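Fumarylacetoacetate hydrolase (Burkholderia xenovorans, PDB 5TI1) probably hydrolyses fumarylacetoacetate to fumarate and acetoacetate, the last step of phenylalanine and tyrosine breakdown, at a metal-containing active site. Local coordinates at residues B[184-189]-B[258-263]; B[224-229]-B[278-283]; B[377-380]-B[385-388]. One frame throughout, in Å; residues are numbered along the deposited sequence.

How the contacts relate
Along the chain, contact 1 opens first, at strand 185-188, and closes at 258-263, the last part of strand 252-263. Contact 2 opens inside that loop, on strand 223-233, and closes beyond it at helix 278-281, so the two cross. Their centres lie about 5 Å apart. Strands 223-233 and 252-263 are neighbours in one sheet, and both contacts touch the magnesium and sodium ions. Contact 3 comes later in the chain and closes a short loop between strand 372-374 and helix 389-392. It ties this loop back to contact 2: backbone hydrogen bonds probably join L227 to I378 and G387, and T377 packs against E226.

Contact 1: residues B[184-189]-B[258-263]. With NA (sodium ion), chain L; MG (magnesium ion), chain K.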
ATOM      1  N   ILE B 184       5.121  -6.788  15.564  1.00 31.12           N
ATOM      2  CA  ILE B 184       4.496  -7.357  14.378  1.00 32.22           C
ATOM      3  C   ILE B 184       3.567  -6.327  13.733  1.00 32.01           C
ATOM      4  O   ILE B 184       3.035  -5.420  14.392  1.00 32.09           O
ATOM      5  CB  ILE B 184       3.728  -8.651  14.695  1.00 32.28           C
ATOM      6  CG1 ILE B 184       2.502  -8.354  15.542  1.00 36.88           C
ATOM      7  CG2 ILE B 184       4.629  -9.683  15.374  1.00 34.65           C
ATOM      8  CD1 ILE B 184       1.592  -9.537  15.678  1.00 42.97           C
ATOM      9  N   GLY B 185       3.377  -6.475  12.427  1.00 33.03           N
ATOM     10  CA  GLY B 185       2.573  -5.547  11.657  1.00 28.32           C
ATOM     11  C   GLY B 185       2.273  -6.137  10.297  1.00 29.61           C
ATOM     12  O   GLY B 185       2.746  -7.221   9.945  1.00 29.61           O
ATOM     13  N   TYR B 186       1.486  -5.391   9.528  1.00 24.68           N
ATOM     14  CA  TYR B 186       1.044  -5.825   8.209  1.00 23.81           C
ATOM     15  C   TYR B 186       0.904  -4.582   7.334  1.00 22.77           C
ATOM     16  O   TYR B 186       0.782  -3.465   7.843  1.00 29.65           O
ATOM     17  CB  TYR B 186      -0.277  -6.618   8.300  1.00 24.12           C
ATOM     18  CG  TYR B 186      -1.465  -5.780   8.742  1.00 31.08           C
ATOM     19  CD1 TYR B 186      -1.662  -5.460  10.078  1.00 30.46           C
ATOM     20  CD2 TYR B 186      -2.384  -5.295   7.812  1.00 33.53           C
ATOM     21  CE1 TYR B 186      -2.750  -4.671  10.481  1.00 32.65           C
ATOM     22  CE2 TYR B 186      -3.464  -4.512   8.202  1.00 38.46           C
ATOM     23  CZ  TYR B 186      -3.647  -4.197   9.535  1.00 35.62           C
ATOM     24  OH  TYR B 186      -4.726  -3.408   9.909  1.00 33.33           O
ATOM     25  N   ASN B 187       0.974  -4.771   6.010  1.00 23.25           N
ATOM     26  CA  ASN B 187       0.617  -3.688   5.093  1.00 22.74           C
ATOM     27  C   ASN B 187      -0.888  -3.449   5.146  1.00 20.99           C
ATOM     28  O   ASN B 187      -1.676  -4.393   5.055  1.00 23.39           O
ATOM     29  CB  ASN B 187       0.998  -4.011   3.650  1.00 20.97           C
ATOM     30  CG  ASN B 187       2.458  -4.295   3.479  1.00 20.55           C
ATOM     31  OD1 ASN B 187       2.831  -5.412   3.162  1.00 22.25           O
ATOM     32  ND2 ASN B 187       3.293  -3.291   3.688  1.00 23.16           N
ATOM     33  N   GLY B 188      -1.284  -2.184   5.295  1.00 23.63           N
ATOM     34  CA  GLY B 188      -2.663  -1.788   5.143  1.00 23.45           C
ATOM     35  C   GLY B 188      -2.911  -1.225   3.754  1.00 26.51           C
ATOM     36  O   GLY B 188      -2.016  -1.124   2.918  1.00 22.50           O
ATOM     37  N   ARG B 189      -4.163  -0.854   3.517  1.00 21.31           N
ATOM     38  CA  ARG B 189      -4.587  -0.334   2.226  1.00 18.87           C
ATOM     39  C   ARG B 189      -4.582   1.196   2.263  1.00 19.27           C
ATOM     40  O   ARG B 189      -5.438   1.819   2.901  1.00 19.94           O
ATOM     41  CB  ARG B 189      -5.967  -0.880   1.874  1.00 18.88           C
ATOM     42  CG  ARG B 189      -6.458  -0.462   0.508  1.00 18.30           C
ATOM     43  CD  ARG B 189      -5.772  -1.253  -0.630  1.00 17.99           C
ATOM     44  NE  ARG B 189      -6.324  -0.789  -1.895  1.00 19.33           N
ATOM     45  CZ  ARG B 189      -5.892  -1.091  -3.114  1.00 21.67           C
ATOM     46  NH1 ARG B 189      -4.839  -1.889  -3.306  1.00 19.62           N
ATOM     47  NH2 ARG B 189      -6.540  -0.564  -4.156  1.00 24.53           N
ATOM     48  N   LEU B 258      -6.118   7.837  14.392  1.00 27.34           N
ATOM     49  CA  LEU B 258      -6.366   6.832  13.359  1.00 26.23           C
ATOM     50  C   LEU B 258      -7.366   5.815  13.884  1.00 26.50           C
ATOM     51  O   LEU B 258      -7.123   5.169  14.909  1.00 28.70           O
ATOM     52  CB  LEU B 258      -5.057   6.145  12.931  1.00 25.84           C
ATOM     53  CG  LEU B 258      -5.070   5.240  11.683  1.00 28.08           C
ATOM     54  CD1 LEU B 258      -3.651   5.111  11.070  1.00 25.40           C
ATOM     55  CD2 LEU B 258      -5.625   3.863  11.986  1.00 24.82           C
ATOM     56  N   ASN B 259      -8.496   5.679  13.188  1.00 25.86           N
ATOM     57  CA  ASN B 259      -9.499   4.673  13.500  1.00 26.05           C
ATOM     58  C   ASN B 259      -9.453   3.622  12.399  1.00 28.42           C
ATOM     59  O   ASN B 259      -9.931   3.860  11.282  1.00 26.29           O
ATOM     60  CB  ASN B 259     -10.895   5.286  13.615  1.00 26.22           C
ATOM     61  CG  ASN B 259     -11.948   4.260  14.017  1.00 31.76           C
ATOM     62  OD1 ASN B 259     -11.635   3.071  14.177  1.00 27.53           O
ATOM     63  ND2 ASN B 259     -13.203   4.715  14.200  1.00 26.78           N
ATOM     64  N   ASP B 260      -8.893   2.456  12.721  1.00 28.62           N
ATOM     65  CA  ASP B 260      -8.796   1.350  11.770  1.00 24.72           C
ATOM     66  C   ASP B 260     -10.063   0.508  11.878  1.00 26.85           C
ATOM     67  O   ASP B 260     -10.105  -0.524  12.554  1.00 28.55           O
ATOM     68  CB  ASP B 260      -7.541   0.524  12.043  1.00 29.03           C
ATOM     69  CG  ASP B 260      -7.435  -0.700  11.144  1.00 35.01           C
ATOM     70  OD1 ASP B 260      -8.028  -0.685  10.040  1.00 30.98           O
ATOM     71  OD2 ASP B 260      -6.772  -1.684  11.555  1.00 32.51           O
ATOM     72  N   TRP B 261     -11.120   0.974  11.204  1.00 27.31           N
ATOM     73  CA  TRP B 261     -12.394   0.266  11.205  1.00 24.68           C
ATOM     74  C   TRP B 261     -12.197  -1.205  10.857  1.00 29.28           C
ATOM     75  O   TRP B 261     -11.492  -1.542   9.902  1.00 31.82           O
ATOM     76  CB  TRP B 261     -13.363   0.906  10.210  1.00 29.02           C
ATOM     77  CG  TRP B 261     -13.577   2.383  10.375  1.00 29.38           C
ATOM     78  CD1 TRP B 261     -12.931   3.387   9.703  1.00 24.58           C
ATOM     79  CD2 TRP B 261     -14.517   3.025  11.249  1.00 26.96           C
ATOM     80  NE1 TRP B 261     -13.402   4.613  10.118  1.00 30.42           N
ATOM     81  CE2 TRP B 261     -14.380   4.420  11.061  1.00 29.17           C
ATOM     82  CE3 TRP B 261     -15.456   2.561  12.171  1.00 25.58           C
ATOM     83  CZ2 TRP B 261     -15.161   5.351  11.747  1.00 30.54           C
ATOM     84  CZ3 TRP B 261     -16.226   3.489  12.864  1.00 27.44           C
ATOM     85  CH2 TRP B 261     -16.077   4.868  12.643  1.00 28.65           C
ATOM     86  N   SER B 262     -12.829  -2.080  11.637  1.00 32.75           N
ATOM     87  CA  SER B 262     -12.640  -3.519  11.516  1.00 28.42           C
ATOM     88  C   SER B 262     -13.986  -4.220  11.454  1.00 27.17           C
ATOM     89  O   SER B 262     -14.871  -3.936  12.265  1.00 28.46           O
ATOM     90  CB  SER B 262     -11.834  -4.063  12.696  1.00 26.95           C
ATOM     91  OG  SER B 262     -10.484  -3.616  12.629  1.00 31.61           O
ATOM     92  N   ALA B 263     -14.126  -5.146  10.502  1.00 27.04           N
ATOM     93  CA  ALA B 263     -15.270  -6.057  10.427  1.00 30.97           C
ATOM     94  C   ALA B 263     -14.792  -7.409  10.946  1.00 37.90           C
ATOM     95  O   ALA B 263     -14.202  -8.199  10.202  1.00 32.42           O
ATOM     96  CB  ALA B 263     -15.798  -6.155   9.001  1.00 30.50           C
TER
HETATM   97 NA    NA L 502      -9.810  -0.216   8.555  0.78 22.53          NA
HETATM   98 MG    MG K 501      -5.430  -1.925  13.497  1.00 28.96          MG
HETATM   99  O   HOH W   1      -5.762  -1.377   8.496  1.00 27.41           O
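Y186 brings the OH end of its ring to the carboxylate of D260, whose OD2 lies near the ring plane at the ring edge. The two side chains come from opposite directions, and ring and carboxylate planes are 35° apart. Y186 OH is 3.1 Å from D260 OD2. A water joins the pair more clearly: it sits 2.7 Å from Y186 OH and donates to D260 OD1 at 2.8 Å. The D260 carboxylate bridges two metals. OD1 binds the sodium ion at 2.4 Å, and OD2 binds the magnesium ion at 2.4 Å. D260 CG stands anti to the backbone N (chi1 176°), which turns the carboxylate toward Y186 and the ions. W261 O also binds the sodium ion, 2.5 Å away. Just after the inverse gamma turn centred on D260, S262 OG donates to D260 O at 3.1 Å. D153, E226 and E228 complete the protein ligands of the magnesium ion. K280, A283 and T284 do so for the sodium ion. With one oxygen on each cation, the D260 carboxylate is probably held as an anion, its rotation fixed by the two metals and the water beside Y186.

Contact 2: residues B[224-229]-B[278-283]; sequences DIELET and NAKTFA. With MG (magnesium ion), chain K; NA (sodium ion), chain L.
E226 and K280 meet at about a right angle, and the lysine amine sits over one face of the E226 carboxylate. K280 NZ forms a salt bridge with E226 OE1 at 3.3 Å and lies 2.9 Å from E226 OE2. E226 reaches out with an extended chain beyond CG. K280 is bent instead, at chi2 (-72°) and chi3 (-147°), and the bends turn its end toward the glutamate although its CB does not point there. E226 OE2 is shared, because it also binds the magnesium ion at 2.2 Å. E228, two residues on along strand 223-233, sends its side chain to the same ion and binds it through OE1 at 2.2 Å. D153 and D260 supply the other two protein ligands. This cluster of acidic side chains is the metal centre of the FAH family. The short, weakly bonded helix 278-281 faces it with K280. K280 touches both sites in different ways: its amine lies against the magnesium ligand E226, while its backbone O binds the sodium ion at 2.4 Å. A283 O binds the sodium ion at 2.4 Å as well, so two carbonyls of 278-283 supply two of its five protein ligands, beside D260, W261 and T284. The amine's strongest polar partner is S262 OG, and E226 OE1 has its own in R264. K280 NZ stays 5.5 Å from E228 OE1, yet its charge would probably still offset some of the negative charge gathered at the magnesium ion.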
ATOM      1  N   ASP B 224     -16.399  -2.764  14.233  1.00 28.38           N
ATOM      2  CA  ASP B 224     -15.696  -2.276  15.406  1.00 29.13           C
ATOM      3  C   ASP B 224     -14.751  -1.151  15.005  1.00 29.80           C
ATOM      4  O   ASP B 224     -14.389  -0.996  13.833  1.00 27.24           O
ATOM      5  CB  ASP B 224     -14.935  -3.424  16.097  1.00 31.86           C
ATOM      6  CG  ASP B 224     -14.592  -3.121  17.549  1.00 33.44           C
ATOM      7  OD1 ASP B 224     -14.906  -2.009  18.021  1.00 39.40           O
ATOM      8  OD2 ASP B 224     -14.014  -4.000  18.224  1.00 35.79           O
ATOM      9  N   ILE B 225     -14.380  -0.347  15.999  1.00 32.70           N
ATOM     10  CA  ILE B 225     -13.299   0.622  15.852  1.00 35.49           C
ATOM     11  C   ILE B 225     -11.985  -0.048  16.209  1.00 31.55           C
ATOM     12  O   ILE B 225     -11.963  -1.129  16.808  1.00 34.74           O
ATOM     13  CB  ILE B 225     -13.490   1.850  16.758  1.00 34.53           C
ATOM     14  CG1 ILE B 225     -13.197   1.458  18.211  1.00 35.87           C
ATOM     15  CG2 ILE B 225     -14.880   2.442  16.588  1.00 29.14           C
ATOM     16  CD1 ILE B 225     -13.254   2.597  19.183  1.00 37.32           C
ATOM     17  N   GLU B 226     -10.882   0.612  15.875  1.00 31.08           N
ATOM     18  CA  GLU B 226      -9.598   0.351  16.515  1.00 29.05           C
ATOM     19  C   GLU B 226      -8.978   1.709  16.787  1.00 33.07           C
ATOM     20  O   GLU B 226      -8.583   2.412  15.848  1.00 28.18           O
ATOM     21  CB  GLU B 226      -8.681  -0.528  15.660  1.00 28.46           C
ATOM     22  CG  GLU B 226      -9.245  -1.928  15.450  1.00 39.81           C
ATOM     23  CD  GLU B 226      -8.179  -2.977  15.213  1.00 40.22           C
ATOM     24  OE1 GLU B 226      -8.393  -4.145  15.601  1.00 39.00           O
ATOM     25  OE2 GLU B 226      -7.133  -2.635  14.644  1.00 39.58           O
ATOM     26  N   LEU B 227      -8.957   2.092  18.066  1.00 30.40           N
ATOM     27  CA  LEU B 227      -8.356   3.349  18.488  1.00 40.23           C
ATOM     28  C   LEU B 227      -6.848   3.255  18.335  1.00 38.24           C
ATOM     29  O   LEU B 227      -6.213   2.390  18.950  1.00 36.37           O
ATOM     30  CB  LEU B 227      -8.722   3.658  19.940  1.00 32.35           C
ATOM     31  CG  LEU B 227      -7.821   4.697  20.618  1.00 41.55           C
ATOM     32  CD1 LEU B 227      -8.058   6.074  20.042  1.00 41.05           C
ATOM     33  CD2 LEU B 227      -8.085   4.717  22.113  1.00 39.52           C
ATOM     34  N   GLU B 228      -6.280   4.138  17.513  1.00 29.90           N
ATOM     35  CA  GLU B 228      -4.851   4.127  17.230  1.00 29.72           C
ATOM     36  C   GLU B 228      -4.357   5.547  17.002  1.00 29.65           C
ATOM     37  O   GLU B 228      -5.137   6.484  16.828  1.00 30.35           O
ATOM     38  CB  GLU B 228      -4.532   3.293  15.983  1.00 28.47           C
ATOM     39  CG  GLU B 228      -5.103   1.890  15.987  1.00 37.25           C
ATOM     40  CD  GLU B 228      -4.571   1.055  14.853  1.00 31.61           C
ATOM     41  OE1 GLU B 228      -5.214   0.047  14.496  1.00 27.23           O
ATOM     42  OE2 GLU B 228      -3.507   1.419  14.322  1.00 29.37           O
ATOM     43  N   THR B 229      -3.038   5.694  16.975  1.00 29.79           N
ATOM     44  CA  THR B 229      -2.411   6.852  16.363  1.00 32.24           C
ATOM     45  C   THR B 229      -1.694   6.420  15.087  1.00 35.32           C
ATOM     46  O   THR B 229      -1.308   5.259  14.918  1.00 31.15           O
ATOM     47  CB  THR B 229      -1.401   7.511  17.297  1.00 30.68           C
ATOM     48  OG1 THR B 229      -0.306   6.620  17.464  1.00 30.87           O
ATOM     49  CG2 THR B 229      -2.029   7.814  18.676  1.00 32.13           C
ATOM     50  N   ASN B 278     -10.092  -7.993   3.623  1.00 26.83           N
ATOM     51  CA  ASN B 278     -11.341  -7.263   3.403  1.00 25.96           C
ATOM     52  C   ASN B 278     -11.893  -6.681   4.702  1.00 25.30           C
ATOM     53  O   ASN B 278     -12.556  -5.640   4.686  1.00 27.92           O
ATOM     54  CB  ASN B 278     -12.377  -8.164   2.745  1.00 25.01           C
ATOM     55  CG  ASN B 278     -12.155  -8.313   1.250  1.00 28.41           C
ATOM     56  OD1 ASN B 278     -11.413  -7.544   0.630  1.00 27.44           O
ATOM     57  ND2 ASN B 278     -12.819  -9.294   0.662  1.00 28.58           N
ATOM     58  N   ALA B 279     -11.615  -7.322   5.831  1.00 23.88           N
ATOM     59  CA  ALA B 279     -12.129  -6.853   7.107  1.00 26.91           C
ATOM     60  C   ALA B 279     -11.535  -5.523   7.534  1.00 27.13           C
ATOM     61  O   ALA B 279     -12.066  -4.902   8.463  1.00 28.42           O
ATOM     62  CB  ALA B 279     -11.848  -7.883   8.189  1.00 27.63           C
ATOM     63  N   LYS B 280     -10.437  -5.087   6.901  1.00 28.05           N
ATOM     64  CA  LYS B 280      -9.743  -3.867   7.283  1.00 22.79           C
ATOM     65  C   LYS B 280      -9.784  -2.776   6.235  1.00 27.61           C
ATOM     66  O   LYS B 280      -9.750  -1.595   6.588  1.00 23.42           O
ATOM     67  CB  LYS B 280      -8.267  -4.156   7.580  1.00 22.93           C
ATOM     68  CG  LYS B 280      -8.049  -5.144   8.693  1.00 33.38           C
ATOM     69  CD  LYS B 280      -8.375  -4.522  10.013  1.00 31.24           C
ATOM     70  CE  LYS B 280      -7.497  -5.077  11.112  1.00 31.87           C
ATOM     71  NZ  LYS B 280      -7.809  -4.374  12.388  1.00 31.18           N
ATOM     72  N   THR B 281      -9.816  -3.144   4.961  1.00 21.77           N
ATOM     73  CA  THR B 281      -9.520  -2.211   3.890  1.00 24.20           C
ATOM     74  C   THR B 281     -10.735  -1.434   3.414  1.00 24.64           C
ATOM     75  O   THR B 281     -10.592  -0.615   2.504  1.00 25.44           O
ATOM     76  CB  THR B 281      -8.923  -2.955   2.700  1.00 29.21           C
ATOM     77  OG1 THR B 281      -9.909  -3.853   2.178  1.00 22.62           O
ATOM     78  CG2 THR B 281      -7.664  -3.732   3.120  1.00 20.71           C
ATOM     79  N   PHE B 282     -11.924  -1.674   3.980  1.00 22.28           N
ATOM     80  CA  PHE B 282     -13.100  -0.939   3.519  1.00 25.81           C
ATOM     81  C   PHE B 282     -13.086   0.520   3.979  1.00 24.13           C
ATOM     82  O   PHE B 282     -13.767   1.351   3.371  1.00 24.18           O
ATOM     83  CB  PHE B 282     -14.387  -1.639   3.983  1.00 27.88           C
ATOM     84  CG  PHE B 282     -14.562  -1.678   5.480  1.00 26.84           C
ATOM     85  CD1 PHE B 282     -14.069  -2.735   6.222  1.00 28.41           C
ATOM     86  CD2 PHE B 282     -15.242  -0.664   6.134  1.00 22.04           C
ATOM     87  CE1 PHE B 282     -14.232  -2.773   7.600  1.00 28.39           C
ATOM     88  CE2 PHE B 282     -15.412  -0.691   7.504  1.00 24.66           C
ATOM     89  CZ  PHE B 282     -14.904  -1.746   8.241  1.00 27.33           C
ATOM     90  N   ALA B 283     -12.315   0.848   5.015  1.00 20.71           N
ATOM     91  CA  ALA B 283     -12.238   2.213   5.534  1.00 20.81           C
ATOM     92  C   ALA B 283     -11.217   2.314   6.658  1.00 22.85           C
ATOM     93  O   ALA B 283     -11.173   1.456   7.541  1.00 25.13           O
ATOM     94  CB  ALA B 283     -13.595   2.691   6.062  1.00 21.23           C
TER
HETATM   95 MG    MG K 501      -5.430  -1.925  13.497  1.00 28.96          MG
HETATM   96 NA    NA L 502      -9.810  -0.216   8.555  0.78 22.53          NA

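Contact 3: residues B[377-380]-B[385-388]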
ATOM      1  N   THR B 377      -4.124  -1.026  17.863  1.00 30.80           N
ATOM      2  CA  THR B 377      -5.133  -0.651  18.859  1.00 31.74           C
ATOM      3  C   THR B 377      -4.496  -0.329  20.202  1.00 33.24           C
ATOM      4  O   THR B 377      -3.791  -1.156  20.775  1.00 42.59           O
ATOM      5  CB  THR B 377      -6.154  -1.773  19.053  1.00 36.40           C
ATOM      6  OG1 THR B 377      -6.762  -2.099  17.804  1.00 36.18           O
ATOM      7  CG2 THR B 377      -7.237  -1.330  20.039  1.00 34.19           C
ATOM      8  N   ILE B 378      -4.768   0.864  20.712  1.00 33.65           N
ATOM      9  CA  ILE B 378      -4.182   1.338  21.961  1.00 35.16           C
ATOM     10  C   ILE B 378      -5.125   0.979  23.106  1.00 41.81           C
ATOM     11  O   ILE B 378      -6.230   1.521  23.214  1.00 46.40           O
ATOM     12  CB  ILE B 378      -3.922   2.846  21.907  1.00 42.26           C
ATOM     13  CG1 ILE B 378      -3.037   3.176  20.703  1.00 33.73           C
ATOM     14  CG2 ILE B 378      -3.292   3.319  23.216  1.00 38.47           C
ATOM     15  CD1 ILE B 378      -3.040   4.631  20.312  1.00 37.08           C
ATOM     16  N   SER B 379      -4.695   0.062  23.964  1.00 41.22           N
ATOM     17  CA  SER B 379      -5.483  -0.357  25.113  1.00 41.19           C
ATOM     18  C   SER B 379      -4.674  -0.177  26.385  1.00 41.10           C
ATOM     19  O   SER B 379      -3.477  -0.501  26.428  1.00 41.40           O
ATOM     20  CB  SER B 379      -5.940  -1.810  24.976  1.00 40.27           C
ATOM     21  OG  SER B 379      -6.975  -1.901  24.012  1.00 38.83           O
ATOM     22  N   GLY B 380      -5.333   0.347  27.416  1.00 42.34           N
ATOM     23  CA  GLY B 380      -4.668   0.688  28.647  1.00 51.95           C
ATOM     24  C   GLY B 380      -4.841  -0.356  29.729  1.00 55.23           C
ATOM     25  O   GLY B 380      -5.266  -1.488  29.478  1.00 55.04           O
ATOM     26  N   SER B 385     -10.404   1.560  29.482  1.00 44.69           N
ATOM     27  CA  SER B 385      -9.336   2.137  28.677  1.00 43.53           C
ATOM     28  C   SER B 385      -8.970   1.280  27.469  1.00 44.72           C
ATOM     29  O   SER B 385      -7.927   1.524  26.846  1.00 43.31           O
ATOM     30  CB  SER B 385      -8.085   2.367  29.536  1.00 44.90           C
ATOM     31  OG  SER B 385      -7.487   1.137  29.885  1.00 45.60           O
ATOM     32  N   PHE B 386      -9.783   0.288  27.119  1.00 41.87           N
ATOM     33  CA  PHE B 386      -9.479  -0.548  25.966  1.00 42.70           C
ATOM     34  C   PHE B 386      -9.850   0.180  24.680  1.00 43.07           C
ATOM     35  O   PHE B 386     -10.768   1.007  24.648  1.00 45.07           O
ATOM     36  CB  PHE B 386     -10.224  -1.880  26.044  1.00 43.61           C
ATOM     37  CG  PHE B 386      -9.953  -2.658  27.298  1.00 42.48           C
ATOM     38  CD1 PHE B 386      -8.785  -2.462  28.019  1.00 45.65           C
ATOM     39  CD2 PHE B 386     -10.867  -3.591  27.759  1.00 45.52           C
ATOM     40  CE1 PHE B 386      -8.537  -3.174  29.183  1.00 48.32           C
ATOM     41  CE2 PHE B 386     -10.622  -4.308  28.927  1.00 45.35           C
ATOM     42  CZ  PHE B 386      -9.455  -4.099  29.635  1.00 49.34           C
ATOM     43  N   GLY B 387      -9.129  -0.134  23.611  1.00 37.02           N
ATOM     44  CA  GLY B 387      -9.258   0.584  22.362  1.00 35.36           C
ATOM     45  C   GLY B 387     -10.202  -0.005  21.339  1.00 34.48           C
ATOM     46  O   GLY B 387     -10.157   0.414  20.175  1.00 33.48           O
ATOM     47  N   SER B 388     -11.062  -0.947  21.723  1.00 36.27           N
ATOM     48  CA  SER B 388     -12.017  -1.516  20.785  1.00 33.98           C
ATOM     49  C   SER B 388     -13.255  -1.982  21.536  1.00 39.80           C
ATOM     50  O   SER B 388     -13.172  -2.383  22.695  1.00 38.57           O
ATOM     51  CB  SER B 388     -11.410  -2.692  20.010  1.00 42.28           C
ATOM     52  OG  SER B 388     -11.172  -3.793  20.872  1.00 36.66           O
TER
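The loop between strand 372-374 and helix 389-392 doubles back on itself here, with T377, a predicted substrate-binding residue, near its start. The two runs lie side by side in nearly opposite directions, 158° apart. Two hydrogen bonds join them. G387 N donates to S379 OG at 2.8 Å, and the bond is fairly straight, with an angle of 163° at the hydrogen. G380 N donates to S385 O at 2.9 Å, approaching from above the carbonyl plane. S379 OG stands anti to its own carbonyl carbon (chi1 -74°), and there it takes the G387 N-H while also bonding to E391 of the following helix. Softer CH...O contacts lie alongside: G387 CA is 3.3 Å from I378 O, and S379 CA is 3.5 Å from S385 O. The pairing is thus irregular, with a serine hydroxyl standing in for a main-chain acceptor. The loop borders the metal centre of the FAH domain through T377, which touches E226 and the predicted proton acceptor H160. T377 turns its methyl to the opposing run, and CG2 rests 3.4 Å from G387 O. At the other end the F386 ring meets the backbone edge-on, its CE1 3.7 Å from G380 O, which lies in the ring plane. S385 OG lies close over G380 and bonds to T382 O within the bend. S388 is the N-cap of helix 389-392: its side chain caps a backbone N of the helix, and OG also bonds to E391.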